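Uncharacterized protein (Bacteroides ovatus CL02T12C04, PDB 6PTM) is an exo-carrageenase of glycoside hydrolase family 42 that probably releases sugar units from the ends of carrageenan chains by hydrolysis. Local coordinates at residues E46-I51 / I80-A85; R76-F81 / E126-S131; G639-D644 / L659-G664; E602-L605 / E611-A614. All coordinates share one frame; numbering follows the deposited sequence.

Contact 1: E46-I51 / I80-A85; sequences EASGKI and IFMGYA
Met82 alone of 80-85 meets the other segment, laying its thioether chain over Ala47, Ser48 and Ile51. The chain is met link by link. Its CG lies against Ile51 CD1 at 3.5 Å, a carbon pair closer than usual van der Waals contact. Next along, Met82 SD faces the methyl of Ala47, 3.7 Å from Ala47 CB. The terminal methyl, Met82 CE, then reaches the hydroxyl of Ser48, 3.6 Å from Ser48 OG, a van der Waals approach; that hydroxyl has its hydrogen bond with Glu44 O, one turn back. Ile51 and Met82 run past each other in opposite senses, and bends at chi2 (-61°) and chi3 (-76°) of the methionine fold its sulfur and methyl along the facing helix. Replacing the methionine by an alanine here would probably open a gap between the two helices, with the Ala47 methyl and Ile51 CD1 losing the sulfur and CG they rest on. The two segments belong to helices 44-63 and 69-90, successive in the chain and joined as an antiparallel helical hairpin. Their local axes come within 11.5 Å of each other with an angle of 168° between their directions, an interval that the methionine chain spans. The closest CA pair, Ala47 CA and Met82 CA, is 8.2 Å apart. Further out, helix 109-139 closes one side of the hairpin, with Ile124 touching both Met82 and Phe81, while Ile51 also packs on Leu75 and Ala78 of helix 69-90.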
loop_
_atom_site.group_PDB
_atom_site.type_symbol
_atom_site.label_atom_id
_atom_site.label_comp_id
_atom_site.label_asym_id
_atom_site.label_seq_id
_atom_site.Cartn_x
_atom_site.Cartn_y
_atom_site.Cartn_z
ATOM N N GLU A 46 -6.372 16.016 36.038
ATOM C CA GLU A 46 -6.072 14.561 36.165
ATOM C C GLU A 46 -5.034 14.175 35.104
ATOM O O GLU A 46 -4.078 13.462 35.447
ATOM C CB GLU A 46 -7.343 13.713 36.058
ATOM C CG GLU A 46 -7.059 12.229 36.223
ATOM C CD GLU A 46 -8.234 11.280 36.068
ATOM O OE1 GLU A 46 -9.379 11.772 35.874
ATOM O OE2 GLU A 46 -7.979 10.043 36.139
ATOM N N ALA A 47 -5.232 14.604 33.850
ATOM C CA ALA A 47 -4.305 14.298 32.741
ATOM C C ALA A 47 -2.926 14.891 33.038
ATOM O O ALA A 47 -1.961 14.122 32.868
ATOM C CB ALA A 47 -4.836 14.778 31.415
ATOM N N SER A 48 -2.825 16.171 33.445
ATOM C CA SER A 48 -1.525 16.828 33.772
ATOM C C SER A 48 -0.813 16.035 34.861
ATOM O O SER A 48 0.376 15.914 34.754
ATOM C CB SER A 48 -1.651 18.255 34.233
ATOM O OG SER A 48 -2.475 18.956 33.341
ATOM N N GLY A 49 -1.534 15.586 35.888
ATOM C CA GLY A 49 -1.020 14.710 36.960
ATOM C C GLY A 49 -0.353 13.440 36.429
ATOM O O GLY A 49 0.797 13.194 36.787
ATOM N N LYS A 50 -1.040 12.649 35.607
ATOM C CA LYS A 50 -0.494 11.393 35.003
ATOM C C LYS A 50 0.718 11.680 34.117
ATOM O O LYS A 50 1.685 10.889 34.145
ATOM C CB LYS A 50 -1.580 10.698 34.187
ATOM C CG LYS A 50 -2.758 10.216 35.007
ATOM C CD LYS A 50 -2.355 9.143 35.974
ATOM C CE LYS A 50 -3.556 8.676 36.755
ATOM N NZ LYS A 50 -3.316 7.336 37.324
ATOM N N ILE A 51 0.678 12.788 33.374
ATOM C CA ILE A 51 1.805 13.197 32.504
ATOM C C ILE A 51 3.034 13.445 33.378
ATOM O O ILE A 51 4.150 12.935 33.038
ATOM C CB ILE A 51 1.413 14.435 31.688
ATOM C CG1 ILE A 51 0.351 14.079 30.649
ATOM C CG2 ILE A 51 2.636 15.072 31.070
ATOM C CD1 ILE A 51 -0.145 15.277 29.844
ATOM N N ILE A 80 1.567 17.199 23.453
ATOM C CA ILE A 80 1.034 17.865 22.231
ATOM C C ILE A 80 -0.492 17.952 22.334
ATOM O O ILE A 80 -1.040 19.022 22.064
ATOM C CB ILE A 80 1.492 17.142 20.952
ATOM C CG1 ILE A 80 3.004 17.346 20.736
ATOM C CG2 ILE A 80 0.680 17.611 19.752
ATOM C CD1 ILE A 80 3.582 16.510 19.614
ATOM N N PHE A 81 -1.147 16.859 22.707
ATOM C CA PHE A 81 -2.626 16.778 22.636
ATOM C C PHE A 81 -3.239 17.509 23.823
ATOM O O PHE A 81 -4.442 17.769 23.755
ATOM C CB PHE A 81 -3.124 15.340 22.539
ATOM C CG PHE A 81 -3.231 14.900 21.102
ATOM C CD1 PHE A 81 -2.140 14.348 20.445
ATOM C CD2 PHE A 81 -4.408 15.092 20.399
ATOM C CE1 PHE A 81 -2.258 13.939 19.127
ATOM C CE2 PHE A 81 -4.522 14.690 19.081
ATOM C CZ PHE A 81 -3.445 14.126 18.448
ATOM N N MET A 82 -2.474 17.793 24.867
ATOM C CA MET A 82 -3.017 18.647 25.951
ATOM C C MET A 82 -3.233 20.029 25.319
ATOM O O MET A 82 -4.286 20.630 25.565
ATOM C CB MET A 82 -2.094 18.739 27.167
ATOM C CG MET A 82 -2.071 17.478 28.008
ATOM S SD MET A 82 -3.701 17.055 28.695
ATOM C CE MET A 82 -3.775 18.269 30.018
ATOM N N GLY A 83 -2.275 20.515 24.532
ATOM C CA GLY A 83 -2.429 21.825 23.879
ATOM C C GLY A 83 -3.538 21.789 22.844
ATOM O O GLY A 83 -4.293 22.794 22.717
ATOM N N TYR A 84 -3.682 20.665 22.133
ATOM C CA TYR A 84 -4.759 20.538 21.123
ATOM C C TYR A 84 -6.122 20.550 21.832
ATOM O O TYR A 84 -7.046 21.219 21.327
ATOM C CB TYR A 84 -4.554 19.289 20.268
ATOM C CG TYR A 84 -3.372 19.340 19.333
ATOM C CD1 TYR A 84 -2.584 20.470 19.186
ATOM C CD2 TYR A 84 -3.062 18.243 18.542
ATOM C CE1 TYR A 84 -1.519 20.503 18.302
ATOM C CE2 TYR A 84 -1.995 18.254 17.657
ATOM C CZ TYR A 84 -1.229 19.391 17.514
ATOM O OH TYR A 84 -0.188 19.406 16.623
ATOM N N ALA A 85 -6.251 19.838 22.960
ATOM C CA ALA A 85 -7.491 19.779 23.746
ATOM C C ALA A 85 -7.822 21.192 24.271
ATOM O O ALA A 85 -9.008 21.547 24.263
ATOM C CB ALA A 85 -7.364 18.799 24.872
#

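Contact 2: R76-F81 / E126-S131; sequences RTAEIF and EMMNSS
Two methionine methyls, those of Met127 and Met128, converge on Ala78, and this apolar meeting forms the contact between the two helices. Met128 CE comes closest, 3.7 Å from Ala78 CB, after its chain has curled back through bends at chi2 and chi3. Met127 arrives differently: its CG stands anti to the backbone N (chi1 177°) and the chain runs on extended to the sulfur, where a bend at chi3 turns the methyl in. Met127 CE thereby settles between neighbours, 4.0 Å from Ala78 CB and 3.9 Å from Thr77 CG2, with the threonine and methionine side chains crossing at about a right angle. The methionine chains fill the space over the small alanine between axes 10.8 Å apart, which run antiparallel at 163°.

The polar bonds do not join the two segments. Arg76 NE forms a salt bridge with Glu79 OE1 at 3.1 Å, the carboxylate oxygen lying in the guanidinium plane; Arg55 and Glu186 extend this charge network as further partners of Glu79 and Arg76. On the other helix, Ser131 OG donates to Met127 O at 2.8 Å, and Ser131 N bonds the same carbonyl from the opposite face of its plane. Thr77 OG1 is engaged with Thr73 O and His188 NE2, and its methyl is the part that faces the methionine.

The contact is buried in an N-terminal helical bundle: helix 44-63 lies alongside, with Leu54 on Met128, and helix 534-549 of the larger body reaches Thr77 and Met127 through Asn538.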
loop_
_atom_site.group_PDB
_atom_site.type_symbol
_atom_site.label_atom_id
_atom_site.label_comp_id
_atom_site.label_asym_id
_atom_site.label_seq_id
_atom_site.Cartn_x
_atom_site.Cartn_y
_atom_site.Cartn_z
ATOM N N ARG A 76 5.395 12.689 24.849
ATOM C CA ARG A 76 5.380 13.796 23.865
ATOM C C ARG A 76 4.000 13.882 23.213
ATOM O O ARG A 76 3.482 15.006 23.019
ATOM C CB ARG A 76 6.484 13.650 22.820
ATOM C CG ARG A 76 6.480 14.765 21.787
ATOM C CD ARG A 76 6.580 16.157 22.391
ATOM N NE ARG A 76 7.788 16.298 23.201
ATOM C CZ ARG A 76 9.021 16.440 22.715
ATOM N NH1 ARG A 76 9.264 16.460 21.412
ATOM N NH2 ARG A 76 10.032 16.558 23.555
ATOM N N THR A 77 3.416 12.743 22.863
ATOM C CA THR A 77 2.067 12.747 22.278
ATOM C C THR A 77 1.108 13.448 23.245
ATOM O O THR A 77 0.237 14.238 22.813
ATOM C CB THR A 77 1.578 11.338 21.959
ATOM O OG1 THR A 77 2.509 10.670 21.102
ATOM C CG2 THR A 77 0.222 11.408 21.302
ATOM N N ALA A 78 1.214 13.110 24.516
ATOM C CA ALA A 78 0.320 13.619 25.564
ATOM C C ALA A 78 0.528 15.131 25.665
ATOM O O ALA A 78 -0.484 15.876 25.596
ATOM C CB ALA A 78 0.594 12.890 26.852
ATOM N N GLU A 79 1.787 15.581 25.725
ATOM C CA GLU A 79 2.124 17.033 25.830
ATOM C C GLU A 79 1.503 17.770 24.654
ATOM O O GLU A 79 0.926 18.811 24.871
ATOM C CB GLU A 79 3.630 17.261 25.845
ATOM C CG GLU A 79 4.257 16.750 27.108
ATOM C CD GLU A 79 5.762 16.696 27.011
ATOM O OE1 GLU A 79 6.284 16.765 25.909
ATOM O OE2 GLU A 79 6.376 16.514 28.037
ATOM N N ILE A 80 1.567 17.199 23.453
ATOM C CA ILE A 80 1.034 17.865 22.231
ATOM C C ILE A 80 -0.492 17.952 22.334
ATOM O O ILE A 80 -1.040 19.022 22.064
ATOM C CB ILE A 80 1.492 17.142 20.952
ATOM C CG1 ILE A 80 3.004 17.346 20.736
ATOM C CG2 ILE A 80 0.680 17.611 19.752
ATOM C CD1 ILE A 80 3.582 16.510 19.614
ATOM N N PHE A 81 -1.147 16.859 22.707
ATOM C CA PHE A 81 -2.626 16.778 22.636
ATOM C C PHE A 81 -3.239 17.509 23.823
ATOM O O PHE A 81 -4.442 17.769 23.755
ATOM C CB PHE A 81 -3.124 15.340 22.539
ATOM C CG PHE A 81 -3.231 14.900 21.102
ATOM C CD1 PHE A 81 -2.140 14.348 20.445
ATOM C CD2 PHE A 81 -4.408 15.092 20.399
ATOM C CE1 PHE A 81 -2.258 13.939 19.127
ATOM C CE2 PHE A 81 -4.522 14.690 19.081
ATOM C CZ PHE A 81 -3.445 14.126 18.448
ATOM N N GLU A 126 -5.605 7.287 29.786
ATOM C CA GLU A 126 -5.483 5.836 29.473
ATOM C C GLU A 126 -4.046 5.559 29.023
ATOM O O GLU A 126 -3.429 4.579 29.494
ATOM C CB GLU A 126 -6.431 5.408 28.353
ATOM C CG GLU A 126 -7.892 5.709 28.618
ATOM C CD GLU A 126 -8.561 4.833 29.655
ATOM O OE1 GLU A 126 -7.961 3.810 30.036
ATOM O OE2 GLU A 126 -9.686 5.181 30.079
ATOM N N MET A 127 -3.518 6.415 28.150
ATOM C CA MET A 127 -2.181 6.238 27.547
ATOM C C MET A 127 -1.098 6.379 28.625
ATOM O O MET A 127 -0.121 5.600 28.618
ATOM C CB MET A 127 -1.991 7.270 26.435
ATOM C CG MET A 127 -0.633 7.229 25.801
ATOM S SD MET A 127 -0.587 8.088 24.194
ATOM C CE MET A 127 -0.871 9.776 24.729
ATOM N N MET A 128 -1.239 7.346 29.527
ATOM C CA MET A 128 -0.290 7.484 30.660
ATOM C C MET A 128 -0.430 6.279 31.598
ATOM O O MET A 128 0.608 5.755 31.976
ATOM C CB MET A 128 -0.521 8.790 31.421
ATOM C CG MET A 128 -0.306 10.063 30.578
ATOM S SD MET A 128 1.332 10.285 29.914
ATOM C CE MET A 128 1.153 9.517 28.303
ATOM N N ASN A 129 -1.637 5.812 31.905
ATOM C CA ASN A 129 -1.811 4.623 32.783
ATOM C C ASN A 129 -1.118 3.414 32.128
ATOM O O ASN A 129 -0.405 2.719 32.837
ATOM C CB ASN A 129 -3.277 4.298 33.093
ATOM C CG ASN A 129 -3.916 5.254 34.085
ATOM O OD1 ASN A 129 -3.220 5.923 34.837
ATOM N ND2 ASN A 129 -5.238 5.366 34.069
ATOM N N SER A 130 -1.295 3.167 30.821
ATOM C CA SER A 130 -0.629 2.045 30.110
ATOM C C SER A 130 0.896 2.204 30.171
ATOM O O SER A 130 1.610 1.194 30.397
ATOM C CB SER A 130 -1.130 1.915 28.668
ATOM O OG SER A 130 -2.527 1.602 28.659
ATOM N N SER A 131 1.404 3.398 29.885
ATOM C CA SER A 131 2.854 3.698 29.853
ATOM C C SER A 131 3.432 3.469 31.250
ATOM O O SER A 131 4.414 2.741 31.333
ATOM C CB SER A 131 3.136 5.087 29.369
ATOM O OG SER A 131 2.585 5.268 28.061
#

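Contact 3: G639-D644 / L659-G664; sequences GTVIID and LTLKQG
Leu661 sets one methyl over the side chains of Val641 and Ile643, two residues that point to the same face of strand 640-643. This strand belongs to a five-stranded parallel sheet whose order, 2-1-3-4-5, is that of a flavodoxin-like domain. The sheet's last connection, from strand 640-643 to strand 667-670, includes 659-664 as irregular chain that folds back over the sheet. Leu661 CD1 lies 4.1 Å from Val641 CG1, the valine and leucine side chains crossing at about a right angle. The same methyl stands 4.3 Å from Ile643 CD1, so the contact is a light one. It is reached because the leucine chain is stretched out at chi2 (-175°), which carries CD1 away from the loop backbone. Leu668 of the edge strand lies beside them on the sheet and touches Leu661, as does Phe648, while Val631 and Leu635 of helix 625-636 pack over Val641. The loop backbone is held to that helix where Lys662 N bonds Gln632 OE1. On its exposed side, Lys662 curls back on its own segment, and its NZ donates to Thr660 OG1 at 2.9 Å.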
loop_
_atom_site.group_PDB
_atom_site.type_symbol
_atom_site.label_atom_id
_atom_site.label_comp_id
_atom_site.label_asym_id
_atom_site.label_seq_id
_atom_site.Cartn_x
_atom_site.Cartn_y
_atom_site.Cartn_z
ATOM N N GLY A 639 7.633 -27.668 -13.768
ATOM C CA GLY A 639 6.701 -26.923 -12.905
ATOM C C GLY A 639 5.388 -27.665 -12.729
ATOM O O GLY A 639 5.076 -28.584 -13.537
ATOM N N THR A 640 4.609 -27.261 -11.731
ATOM C CA THR A 640 3.237 -27.750 -11.499
ATOM C C THR A 640 2.258 -26.628 -11.795
ATOM O O THR A 640 2.411 -25.530 -11.231
ATOM C CB THR A 640 3.065 -28.251 -10.064
ATOM O OG1 THR A 640 3.979 -29.330 -9.870
ATOM C CG2 THR A 640 1.647 -28.670 -9.768
ATOM N N VAL A 641 1.271 -26.910 -12.625
ATOM C CA VAL A 641 0.164 -25.973 -12.922
ATOM C C VAL A 641 -1.149 -26.657 -12.571
ATOM O O VAL A 641 -1.381 -27.801 -13.028
ATOM C CB VAL A 641 0.179 -25.511 -14.381
ATOM C CG1 VAL A 641 -1.023 -24.651 -14.668
ATOM C CG2 VAL A 641 1.471 -24.797 -14.748
ATOM N N ILE A 642 -1.963 -25.956 -11.780
ATOM C CA ILE A 642 -3.303 -26.409 -11.328
ATOM C C ILE A 642 -4.303 -25.465 -11.961
ATOM O O ILE A 642 -4.246 -24.265 -11.670
ATOM C CB ILE A 642 -3.419 -26.460 -9.794
ATOM C CG1 ILE A 642 -2.375 -27.391 -9.174
ATOM C CG2 ILE A 642 -4.830 -26.865 -9.389
ATOM C CD1 ILE A 642 -2.080 -27.086 -7.739
ATOM N N ILE A 643 -5.156 -25.995 -12.823
ATOM C CA ILE A 643 -6.034 -25.170 -13.692
ATOM C C ILE A 643 -7.447 -25.719 -13.602
ATOM O O ILE A 643 -7.586 -26.971 -13.447
ATOM C CB ILE A 643 -5.514 -25.094 -15.142
ATOM C CG1 ILE A 643 -6.290 -24.074 -15.979
ATOM C CG2 ILE A 643 -5.491 -26.453 -15.824
ATOM C CD1 ILE A 643 -5.533 -23.616 -17.197
ATOM N N ASP A 644 -8.426 -24.813 -13.642
ATOM C CA ASP A 644 -9.859 -25.186 -13.599
ATOM C C ASP A 644 -10.307 -25.499 -15.030
ATOM O O ASP A 644 -9.452 -25.541 -15.913
ATOM C CB ASP A 644 -10.713 -24.166 -12.854
ATOM C CG ASP A 644 -10.822 -22.798 -13.492
ATOM O OD1 ASP A 644 -10.364 -22.659 -14.615
ATOM O OD2 ASP A 644 -11.357 -21.874 -12.836
ATOM N N LEU A 659 -3.734 -22.858 -29.153
ATOM C CA LEU A 659 -2.723 -23.564 -28.318
ATOM C C LEU A 659 -3.369 -23.997 -26.994
ATOM O O LEU A 659 -4.152 -23.212 -26.436
ATOM C CB LEU A 659 -1.606 -22.538 -28.077
ATOM C CG LEU A 659 -0.313 -23.015 -27.417
ATOM C CD1 LEU A 659 0.426 -24.021 -28.297
ATOM C CD2 LEU A 659 0.572 -21.810 -27.096
ATOM N N THR A 660 -3.071 -25.184 -26.480
ATOM C CA THR A 660 -3.466 -25.563 -25.098
ATOM C C THR A 660 -2.210 -26.007 -24.347
ATOM O O THR A 660 -1.240 -26.389 -25.008
ATOM C CB THR A 660 -4.567 -26.626 -25.084
ATOM O OG1 THR A 660 -3.991 -27.776 -25.693
ATOM C CG2 THR A 660 -5.810 -26.205 -25.831
ATOM N N LEU A 661 -2.234 -25.901 -23.017
ATOM C CA LEU A 661 -1.130 -26.333 -22.134
ATOM C C LEU A 661 -0.970 -27.843 -22.305
ATOM O O LEU A 661 -1.995 -28.533 -22.344
ATOM C CB LEU A 661 -1.470 -26.001 -20.680
ATOM C CG LEU A 661 -1.319 -24.545 -20.257
ATOM C CD1 LEU A 661 -1.585 -24.428 -18.763
ATOM C CD2 LEU A 661 0.062 -23.995 -20.593
ATOM N N LYS A 662 0.266 -28.320 -22.388
ATOM C CA LYS A 662 0.592 -29.772 -22.393
ATOM C C LYS A 662 1.433 -30.075 -21.167
ATOM O O LYS A 662 2.399 -29.338 -20.914
ATOM C CB LYS A 662 1.362 -30.144 -23.665
ATOM C CG LYS A 662 0.596 -29.898 -24.957
ATOM C CD LYS A 662 -0.776 -30.568 -24.981
ATOM C CE LYS A 662 -1.383 -30.649 -26.363
ATOM N NZ LYS A 662 -1.810 -29.311 -26.834
ATOM N N GLN A 663 1.080 -31.119 -20.435
ATOM C CA GLN A 663 1.802 -31.505 -19.200
ATOM C C GLN A 663 3.307 -31.598 -19.473
ATOM O O GLN A 663 4.107 -31.071 -18.644
ATOM C CB GLN A 663 1.307 -32.855 -18.676
ATOM C CG GLN A 663 2.155 -33.362 -17.520
ATOM C CD GLN A 663 1.406 -34.316 -16.631
ATOM O OE1 GLN A 663 0.732 -33.911 -15.690
ATOM N NE2 GLN A 663 1.540 -35.596 -16.923
ATOM N N GLY A 664 3.675 -32.318 -20.544
ATOM C CA GLY A 664 5.069 -32.678 -20.844
ATOM C C GLY A 664 5.796 -33.167 -19.602
ATOM O O GLY A 664 5.292 -34.074 -18.921
#

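Contact 4: E602-L605 / E611-A614; sequences EGIL and EWDA
The six-membered part of the Trp612 indole points at Leu605 and Ile604, and its CZ2 and CH2 carbons do the touching. The closer packing is with Leu605, whose CD1 sits 3.8 Å from Trp612 CZ2. That methyl also lies 4.0 Å from Trp612 CH2, so it straddles one bond of the ring, the two side chains crossing at about a right angle. Ile604 makes the slacker half: its CG2 is 4.1 Å from Trp612 CH2. Both methyls approach the ring at a slant. The indole gets there through a chi1 of 56°, which places CG between the backbone N and the carbonyl carbon. These residues lie on a beta-alpha-beta crossover of the flavodoxin-like domain: strand 597-600 leads into helix 602-607, and the chain then returns through 611-614 to strand 614-617, passing over strand 564-567 between them. Only side chains bridge the two segments here; the nearest CA atoms, Leu605 CA and Glu611 CA, are 10.0 Å apart. Within the buried part the indole is further hemmed in by the rings of Tyr634 and His610, and by Arg565 of strand 564-567. His610 also ties the turn back to the helix, its NE2 hydrogen-bonding to Leu605 O. The looser side is at Glu611, which is exposed and does not touch the helix segment. Glu602, by contrast, is a polar group held on the far side of that helix, paired with Lys606 in a salt bridge and with Ser626 OG in a hydrogen bond.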
loop_
_atom_site.group_PDB
_atom_site.type_symbol
_atom_site.label_atom_id
_atom_site.label_comp_id
_atom_site.label_asym_id
_atom_site.label_seq_id
_atom_site.Cartn_x
_atom_site.Cartn_y
_atom_site.Cartn_z
ATOM N N GLU A 602 2.967 -13.325 -17.069
ATOM C CA GLU A 602 4.042 -13.480 -18.067
ATOM C C GLU A 602 5.323 -12.747 -17.611
ATOM O O GLU A 602 6.413 -13.331 -17.677
ATOM C CB GLU A 602 3.583 -12.961 -19.427
ATOM C CG GLU A 602 4.705 -13.032 -20.461
ATOM C CD GLU A 602 4.297 -12.740 -21.895
ATOM O OE1 GLU A 602 3.099 -12.450 -22.163
ATOM O OE2 GLU A 602 5.204 -12.777 -22.741
ATOM N N GLY A 603 5.207 -11.498 -17.154
ATOM C CA GLY A 603 6.372 -10.676 -16.784
ATOM C C GLY A 603 7.125 -11.244 -15.596
ATOM O O GLY A 603 8.359 -11.260 -15.596
ATOM N N ILE A 604 6.415 -11.728 -14.591
ATOM C CA ILE A 604 7.044 -12.392 -13.423
ATOM C C ILE A 604 7.770 -13.665 -13.885
ATOM O O ILE A 604 8.932 -13.901 -13.444
ATOM C CB ILE A 604 5.976 -12.629 -12.332
ATOM C CG1 ILE A 604 5.595 -11.314 -11.647
ATOM C CG2 ILE A 604 6.415 -13.658 -11.315
ATOM C CD1 ILE A 604 4.317 -11.376 -10.806
ATOM N N LEU A 605 7.135 -14.500 -14.706
ATOM C CA LEU A 605 7.784 -15.770 -15.131
ATOM C C LEU A 605 9.028 -15.403 -15.939
ATOM O O LEU A 605 10.056 -16.093 -15.806
ATOM C CB LEU A 605 6.811 -16.637 -15.941
ATOM C CG LEU A 605 6.051 -17.695 -15.139
ATOM C CD1 LEU A 605 5.265 -17.061 -14.006
ATOM C CD2 LEU A 605 5.080 -18.419 -16.027
ATOM N N GLU A 611 10.702 -19.294 -7.852
ATOM C CA GLU A 611 10.848 -19.773 -6.453
ATOM C C GLU A 611 9.437 -20.055 -5.924
ATOM O O GLU A 611 8.951 -19.341 -4.998
ATOM C CB GLU A 611 11.647 -18.734 -5.663
ATOM C CG GLU A 611 13.120 -18.656 -6.042
ATOM C CD GLU A 611 13.921 -17.526 -5.396
ATOM O OE1 GLU A 611 13.347 -16.700 -4.682
ATOM O OE2 GLU A 611 15.132 -17.455 -5.632
ATOM N N TRP A 612 8.799 -21.065 -6.495
ATOM C CA TRP A 612 7.479 -21.560 -6.074
ATOM C C TRP A 612 7.290 -23.011 -6.518
ATOM O O TRP A 612 8.099 -23.518 -7.322
ATOM C CB TRP A 612 6.383 -20.652 -6.632
ATOM C CG TRP A 612 6.457 -20.514 -8.120
ATOM C CD1 TRP A 612 6.057 -21.416 -9.055
ATOM C CD2 TRP A 612 6.918 -19.368 -8.840
ATOM N NE1 TRP A 612 6.250 -20.911 -10.311
ATOM C CE2 TRP A 612 6.772 -19.654 -10.209
ATOM C CE3 TRP A 612 7.438 -18.129 -8.453
ATOM C CZ2 TRP A 612 7.104 -18.741 -11.196
ATOM C CZ3 TRP A 612 7.760 -17.218 -9.428
ATOM C CH2 TRP A 612 7.620 -17.539 -10.780
ATOM N N ASP A 613 6.256 -23.654 -5.987
ATOM C CA ASP A 613 5.996 -25.102 -6.191
ATOM C C ASP A 613 4.851 -25.235 -7.194
ATOM O O ASP A 613 4.737 -26.260 -7.859
ATOM C CB ASP A 613 5.647 -25.775 -4.858
ATOM C CG ASP A 613 6.663 -25.593 -3.761
ATOM O OD1 ASP A 613 7.841 -25.616 -4.103
ATOM O OD2 ASP A 613 6.250 -25.415 -2.549
ATOM N N ALA A 614 3.966 -24.246 -7.292
ATOM C CA ALA A 614 2.843 -24.358 -8.235
ATOM C C ALA A 614 2.285 -22.992 -8.607
ATOM O O ALA A 614 2.334 -22.089 -7.757
ATOM C CB ALA A 614 1.756 -25.234 -7.642
#

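Overall arrangement
The contacts form two distant pairs on opposite sides of the chain's centre. Contacts 1 and 2 share helix 69-90, their centres about 7 Å apart, and link helices 44-63 and 109-139 to it as one N-terminal bundle; Lys50 and Asn129, probably hydrogen-bonded, join helices 44-63 and 109-139 directly. Some 48 to 64 Å away, centre to centre, contacts 4 and 3 follow in that order along the chain in the domain built on the five-stranded parallel sheet. Their centres are about 14 Å apart, and they meet where Thr640 packs on Asp613 and Ala614. The helical region and the flavodoxin-like domain thus have separate packing cores, with much of the enzyme between them.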